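Local coordinates for protein TadZ (Pseudomonas aeruginosa, PDB 4LDA) that probably takes part in pilus assembly, this piece being its CheY-like N-terminal receiver domain, while the full-length protein is thought to bind and hydrolyse ATP, at residues A[12-26]-A[104-117]. Numbering follows the deposited sequence.
With SO4 (sulfate ion), chain J.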
loop_
_atom_site.group_PDB
_atom_site.type_symbol
_atom_site.label_atom_id
_atom_site.label_comp_id
_atom_site.label_asym_id
_atom_site.label_seq_id
_atom_site.Cartn_x
_atom_site.Cartn_y
_atom_site.Cartn_z
ATOM N N HIS A 12 -11.654 -0.838 -6.368
ATOM C CA HIS A 12 -13.091 -0.891 -6.080
ATOM C C HIS A 12 -13.324 -0.518 -4.581
ATOM O O HIS A 12 -12.427 -0.699 -3.756
ATOM C CB HIS A 12 -13.756 -2.223 -6.474
ATOM C CG HIS A 12 -13.398 -3.392 -5.638
ATOM N ND1 HIS A 12 -14.164 -3.746 -4.545
ATOM C CD2 HIS A 12 -12.412 -4.305 -5.806
ATOM C CE1 HIS A 12 -13.601 -4.838 -4.059
ATOM N NE2 HIS A 12 -12.547 -5.217 -4.792
ATOM N N PRO A 13 -14.505 0.078 -4.247
ATOM C CA PRO A 13 -14.748 0.572 -2.866
ATOM C C PRO A 13 -14.683 -0.483 -1.753
ATOM O O PRO A 13 -14.367 -0.123 -0.609
ATOM C CB PRO A 13 -16.178 1.127 -2.933
ATOM C CG PRO A 13 -16.400 1.432 -4.350
ATOM C CD PRO A 13 -15.639 0.421 -5.133
ATOM N N GLY A 14 -15.004 -1.742 -2.078
ATOM C CA GLY A 14 -14.963 -2.843 -1.123
ATOM C C GLY A 14 -13.590 -3.019 -0.507
ATOM O O GLY A 14 -13.476 -3.393 0.662
ATOM N N GLU A 15 -12.538 -2.732 -1.283
ATOM C CA GLU A 15 -11.146 -2.803 -0.831
ATOM C C GLU A 15 -10.853 -1.714 0.187
ATOM O O GLU A 15 -10.218 -1.991 1.192
ATOM C CB GLU A 15 -10.168 -2.685 -2.002
ATOM C CG GLU A 15 -10.136 -3.865 -2.947
ATOM C CD GLU A 15 -9.241 -3.652 -4.155
ATOM O OE1 GLU A 15 -9.117 -2.493 -4.609
ATOM O OE2 GLU A 15 -8.686 -4.649 -4.667
ATOM N N LEU A 16 -11.299 -0.475 -0.077
ATOM C CA LEU A 16 -11.080 0.658 0.810
ATOM C C LEU A 16 -11.762 0.423 2.164
ATOM O O LEU A 16 -11.139 0.686 3.196
ATOM C CB LEU A 16 -11.574 1.952 0.173
ATOM C CG LEU A 16 -11.235 3.226 0.950
ATOM C CD1 LEU A 16 -9.716 3.489 0.976
ATOM C CD2 LEU A 16 -12.011 4.404 0.420
ATOM N N ASP A 17 -13.004 -0.098 2.163
ATOM C CA ASP A 17 -13.745 -0.412 3.382
ATOM C C ASP A 17 -13.020 -1.478 4.195
ATOM O O ASP A 17 -12.889 -1.316 5.403
ATOM C CB ASP A 17 -15.177 -0.871 3.061
ATOM C CG ASP A 17 -16.074 0.225 2.525
ATOM O OD1 ASP A 17 -15.869 1.402 2.901
ATOM O OD2 ASP A 17 -17.024 -0.098 1.774
ATOM N N TRP A 18 -12.525 -2.545 3.527
ATOM C CA TRP A 18 -11.777 -3.656 4.118
ATOM C C TRP A 18 -10.491 -3.143 4.796
ATOM O O TRP A 18 -10.206 -3.509 5.939
ATOM C CB TRP A 18 -11.456 -4.709 3.043
ATOM C CG TRP A 18 -10.411 -5.736 3.420
ATOM C CD1 TRP A 18 -10.540 -6.760 4.314
ATOM C CD2 TRP A 18 -9.125 -5.905 2.801
ATOM N NE1 TRP A 18 -9.394 -7.512 4.332
ATOM C CE2 TRP A 18 -8.508 -7.011 3.413
ATOM C CE3 TRP A 18 -8.408 -5.186 1.831
ATOM C CZ2 TRP A 18 -7.221 -7.450 3.048
ATOM C CZ3 TRP A 18 -7.127 -5.605 1.490
ATOM C CH2 TRP A 18 -6.555 -6.738 2.075
ATOM N N LEU A 19 -9.769 -2.243 4.125
ATOM C CA LEU A 19 -8.571 -1.631 4.682
ATOM C C LEU A 19 -8.898 -0.754 5.891
ATOM O O LEU A 19 -8.261 -0.924 6.930
ATOM C CB LEU A 19 -7.825 -0.791 3.630
ATOM C CG LEU A 19 -7.106 -1.525 2.501
ATOM C CD1 LEU A 19 -6.574 -0.537 1.499
ATOM C CD2 LEU A 19 -5.981 -2.412 3.023
ATOM N N GLN A 20 -9.890 0.162 5.766
ATOM C CA GLN A 20 -10.298 1.102 6.814
ATOM C C GLN A 20 -10.780 0.399 8.074
ATOM O O GLN A 20 -10.412 0.817 9.174
ATOM C CB GLN A 20 -11.399 2.049 6.313
ATOM C CG GLN A 20 -10.849 3.157 5.431
ATOM C CD GLN A 20 -11.865 4.051 4.755
ATOM O OE1 GLN A 20 -13.021 3.684 4.539
ATOM N NE2 GLN A 20 -11.403 5.188 4.254
ATOM N N ASN A 21 -11.603 -0.646 7.918
ATOM C CA ASN A 21 -12.177 -1.400 9.030
ATOM C C ASN A 21 -11.137 -2.240 9.730
ATOM O O ASN A 21 -11.128 -2.265 10.957
ATOM C CB ASN A 21 -13.332 -2.295 8.549
ATOM C CG ASN A 21 -14.584 -1.540 8.131
ATOM O OD1 ASN A 21 -14.828 -0.386 8.526
ATOM N ND2 ASN A 21 -15.433 -2.185 7.350
ATOM N N SER A 22 -10.259 -2.914 8.967
ATOM C CA SER A 22 -9.204 -3.767 9.514
ATOM C C SER A 22 -8.149 -2.962 10.261
ATOM O O SER A 22 -7.663 -3.431 11.304
ATOM C CB SER A 22 -8.528 -4.564 8.401
ATOM O OG SER A 22 -9.458 -5.340 7.666
ATOM N N LEU A 23 -7.799 -1.758 9.744
ATOM C CA LEU A 23 -6.715 -0.960 10.306
ATOM C C LEU A 23 -7.177 0.166 11.213
ATOM O O LEU A 23 -6.342 0.975 11.620
ATOM C CB LEU A 23 -5.874 -0.364 9.156
ATOM C CG LEU A 23 -5.081 -1.390 8.317
ATOM C CD1 LEU A 23 -4.435 -0.741 7.106
ATOM C CD2 LEU A 23 -4.077 -2.071 9.148
ATOM N N ALA A 24 -8.456 0.180 11.601
ATOM C CA ALA A 24 -9.071 1.211 12.425
ATOM C C ALA A 24 -8.305 1.466 13.759
ATOM O O ALA A 24 -8.167 2.619 14.184
ATOM C CB ALA A 24 -10.512 0.838 12.716
ATOM N N SER A 25 -7.818 0.414 14.399
ATOM C CA SER A 25 -7.033 0.472 15.652
ATOM C C SER A 25 -5.605 1.045 15.425
ATOM O O SER A 25 -5.054 1.650 16.325
ATOM C CB SER A 25 -6.925 -0.921 16.275
ATOM O OG SER A 25 -6.403 -1.872 15.351
ATOM N N ALA A 26 -5.037 0.869 14.226
ATOM C CA ALA A 26 -3.688 1.308 13.874
ATOM C C ALA A 26 -3.631 2.746 13.341
ATOM O O ALA A 26 -2.605 3.405 13.443
ATOM C CB ALA A 26 -3.109 0.375 12.833
ATOM N N ILE A 104 -0.782 -8.707 -0.219
ATOM C CA ILE A 104 -1.917 -9.249 0.530
ATOM C C ILE A 104 -3.080 -9.447 -0.436
ATOM O O ILE A 104 -3.135 -8.811 -1.486
ATOM C CB ILE A 104 -2.317 -8.366 1.762
ATOM C CG1 ILE A 104 -2.549 -6.892 1.360
ATOM C CG2 ILE A 104 -1.234 -8.480 2.860
ATOM C CD1 ILE A 104 -3.099 -5.961 2.432
ATOM N N THR A 105 -3.971 -10.371 -0.106
ATOM C CA THR A 105 -5.144 -10.619 -0.931
ATOM C C THR A 105 -6.337 -9.971 -0.236
ATOM O O THR A 105 -6.509 -10.077 0.983
ATOM C CB THR A 105 -5.356 -12.123 -1.232
ATOM O OG1 THR A 105 -4.207 -12.609 -1.912
ATOM C CG2 THR A 105 -6.584 -12.396 -2.113
ATOM N N TYR A 106 -7.139 -9.263 -1.045
ATOM C CA TYR A 106 -8.364 -8.619 -0.606
ATOM C C TYR A 106 -9.282 -9.634 0.062
ATOM O O TYR A 106 -9.538 -10.694 -0.499
ATOM C CB TYR A 106 -9.056 -7.952 -1.796
ATOM C CG TYR A 106 -10.480 -7.550 -1.531
ATOM C CD1 TYR A 106 -10.786 -6.605 -0.558
ATOM C CD2 TYR A 106 -11.519 -8.058 -2.299
ATOM C CE1 TYR A 106 -12.104 -6.237 -0.301
ATOM C CE2 TYR A 106 -12.837 -7.691 -2.063
ATOM C CZ TYR A 106 -13.124 -6.761 -1.077
ATOM O OH TYR A 106 -14.416 -6.382 -0.836
ATOM N N GLY A 107 -9.723 -9.324 1.268
ATOM C CA GLY A 107 -10.583 -10.211 2.036
ATOM C C GLY A 107 -9.835 -11.030 3.063
ATOM O O GLY A 107 -10.409 -11.934 3.679
ATOM N N ALA A 108 -8.546 -10.748 3.237
ATOM C CA ALA A 108 -7.736 -11.439 4.244
ATOM C C ALA A 108 -8.183 -11.010 5.647
ATOM O O ALA A 108 -8.701 -9.910 5.803
ATOM C CB ALA A 108 -6.265 -11.140 4.028
ATOM N N ARG A 109 -8.001 -11.863 6.665
ATOM C CA ARG A 109 -8.375 -11.544 8.052
ATOM C C ARG A 109 -7.781 -10.200 8.483
ATOM O O ARG A 109 -6.651 -9.883 8.094
ATOM C CB ARG A 109 -7.897 -12.659 9.011
ATOM C CG ARG A 109 -8.627 -13.958 8.809
ATOM C CD ARG A 109 -8.098 -15.049 9.707
ATOM N NE ARG A 109 -8.792 -16.312 9.453
ATOM C CZ ARG A 109 -8.539 -17.451 10.088
ATOM N NH1 ARG A 109 -7.603 -17.502 11.028
ATOM N NH2 ARG A 109 -9.223 -18.548 9.790
ATOM N N ALA A 110 -8.526 -9.421 9.294
ATOM C CA ALA A 110 -8.060 -8.132 9.798
ATOM C C ALA A 110 -6.735 -8.256 10.576
ATOM O O ALA A 110 -5.894 -7.371 10.465
ATOM C CB ALA A 110 -9.122 -7.511 10.693
ATOM N N SER A 111 -6.535 -9.376 11.311
ATOM C CA SER A 111 -5.339 -9.652 12.116
ATOM C C SER A 111 -4.082 -9.767 11.228
ATOM O O SER A 111 -2.980 -9.484 11.702
ATOM C CB SER A 111 -5.523 -10.919 12.951
ATOM O OG SER A 111 -5.797 -12.048 12.144
ATOM N N GLU A 112 -4.253 -10.132 9.943
ATOM C CA GLU A 112 -3.157 -10.232 8.990
ATOM C C GLU A 112 -2.674 -8.853 8.597
ATOM O O GLU A 112 -1.469 -8.666 8.411
ATOM C CB GLU A 112 -3.574 -11.020 7.747
ATOM C CG GLU A 112 -3.821 -12.507 7.990
ATOM C CD GLU A 112 -4.193 -13.294 6.748
ATOM O OE1 GLU A 112 -3.514 -13.122 5.708
ATOM O OE2 GLU A 112 -5.131 -14.122 6.832
ATOM N N LEU A 113 -3.599 -7.882 8.519
ATOM C CA LEU A 113 -3.304 -6.493 8.171
ATOM C C LEU A 113 -2.671 -5.762 9.337
ATOM O O LEU A 113 -1.701 -5.055 9.124
ATOM C CB LEU A 113 -4.575 -5.750 7.702
ATOM C CG LEU A 113 -4.813 -5.731 6.177
ATOM C CD1 LEU A 113 -5.003 -7.123 5.629
ATOM C CD2 LEU A 113 -6.018 -4.954 5.860
ATOM N N THR A 114 -3.199 -5.922 10.564
ATOM C CA THR A 114 -2.644 -5.284 11.777
ATOM C C THR A 114 -1.272 -5.877 12.086
ATOM O O THR A 114 -0.393 -5.150 12.554
ATOM C CB THR A 114 -3.578 -5.408 12.985
ATOM O OG1 THR A 114 -3.884 -6.782 13.188
ATOM C CG2 THR A 114 -4.850 -4.622 12.819
ATOM N N GLY A 115 -1.099 -7.172 11.800
ATOM C CA GLY A 115 0.162 -7.878 11.973
ATOM C C GLY A 115 1.238 -7.337 11.058
ATOM O O GLY A 115 2.370 -7.102 11.499
ATOM N N LEU A 116 0.881 -7.117 9.780
ATOM C CA LEU A 116 1.758 -6.549 8.765
ATOM C C LEU A 116 2.205 -5.124 9.136
ATOM O O LEU A 116 3.379 -4.809 8.986
ATOM C CB LEU A 116 1.010 -6.538 7.421
ATOM C CG LEU A 116 1.617 -5.737 6.252
ATOM C CD1 LEU A 116 2.968 -6.259 5.853
ATOM C CD2 LEU A 116 0.718 -5.768 5.082
ATOM N N ILE A 117 1.280 -4.282 9.628
ATOM C CA ILE A 117 1.551 -2.894 10.028
ATOM C C ILE A 117 2.487 -2.881 11.239
ATOM O O ILE A 117 3.390 -2.046 11.272
ATOM C CB ILE A 117 0.217 -2.132 10.296
ATOM C CG1 ILE A 117 -0.581 -1.989 8.991
ATOM C CG2 ILE A 117 0.394 -0.781 10.993
ATOM C CD1 ILE A 117 0.130 -1.353 7.729
HETATM S S SO4 J . -9.576 -11.572 12.682
HETATM O O1 SO4 J . -10.821 -12.278 12.997
HETATM O O2 SO4 J . -9.745 -10.873 11.404
HETATM O O3 SO4 J . -9.258 -10.585 13.724
HETATM O O4 SO4 J . -8.499 -12.564 12.597
#
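Trp18 of helix 13-22 lies sandwiched between the type II turn 105-108 and Leu113 of helix 110-117, a worked example of how the first and last helices of a CheY-like receiver fold, both on one side of its parallel sheet, are joined in part through an aromatic side chain. The two helices cross at -66°. With CG anti to the backbone N (chi1 166°), the indole reaches across to residues 104-113; Tyr106 CA and the Gly107 backbone cover one face, while Leu113 CD2 sits over the other, 4.1 Å from the centroid of the six-membered ring. Trp18 CZ2 packs 3.4 Å from Leu113 CD1, and CH2 meets the methyl CD1 of Ile104. Tyr106 turns its ring edge toward the indole face in an offset T-shaped pair, planes at 89°. Its own face receives the edge of His12, with centroids 4.8 Å apart, and CG of Glu15, whose carboxylate is hydrogen-bonded to Ser55 OG and Gln11 N. Farther along, Leu23 CD2 meets Ile117 CG1 at 3.5 Å, both side chains also touching Phe53 of the sheet. Besides this face packing, a nearly straight bond helps fix the indole's rotation: Trp18 NE1 donates to an in-plane lone pair of Ala108 O at 2.9 Å.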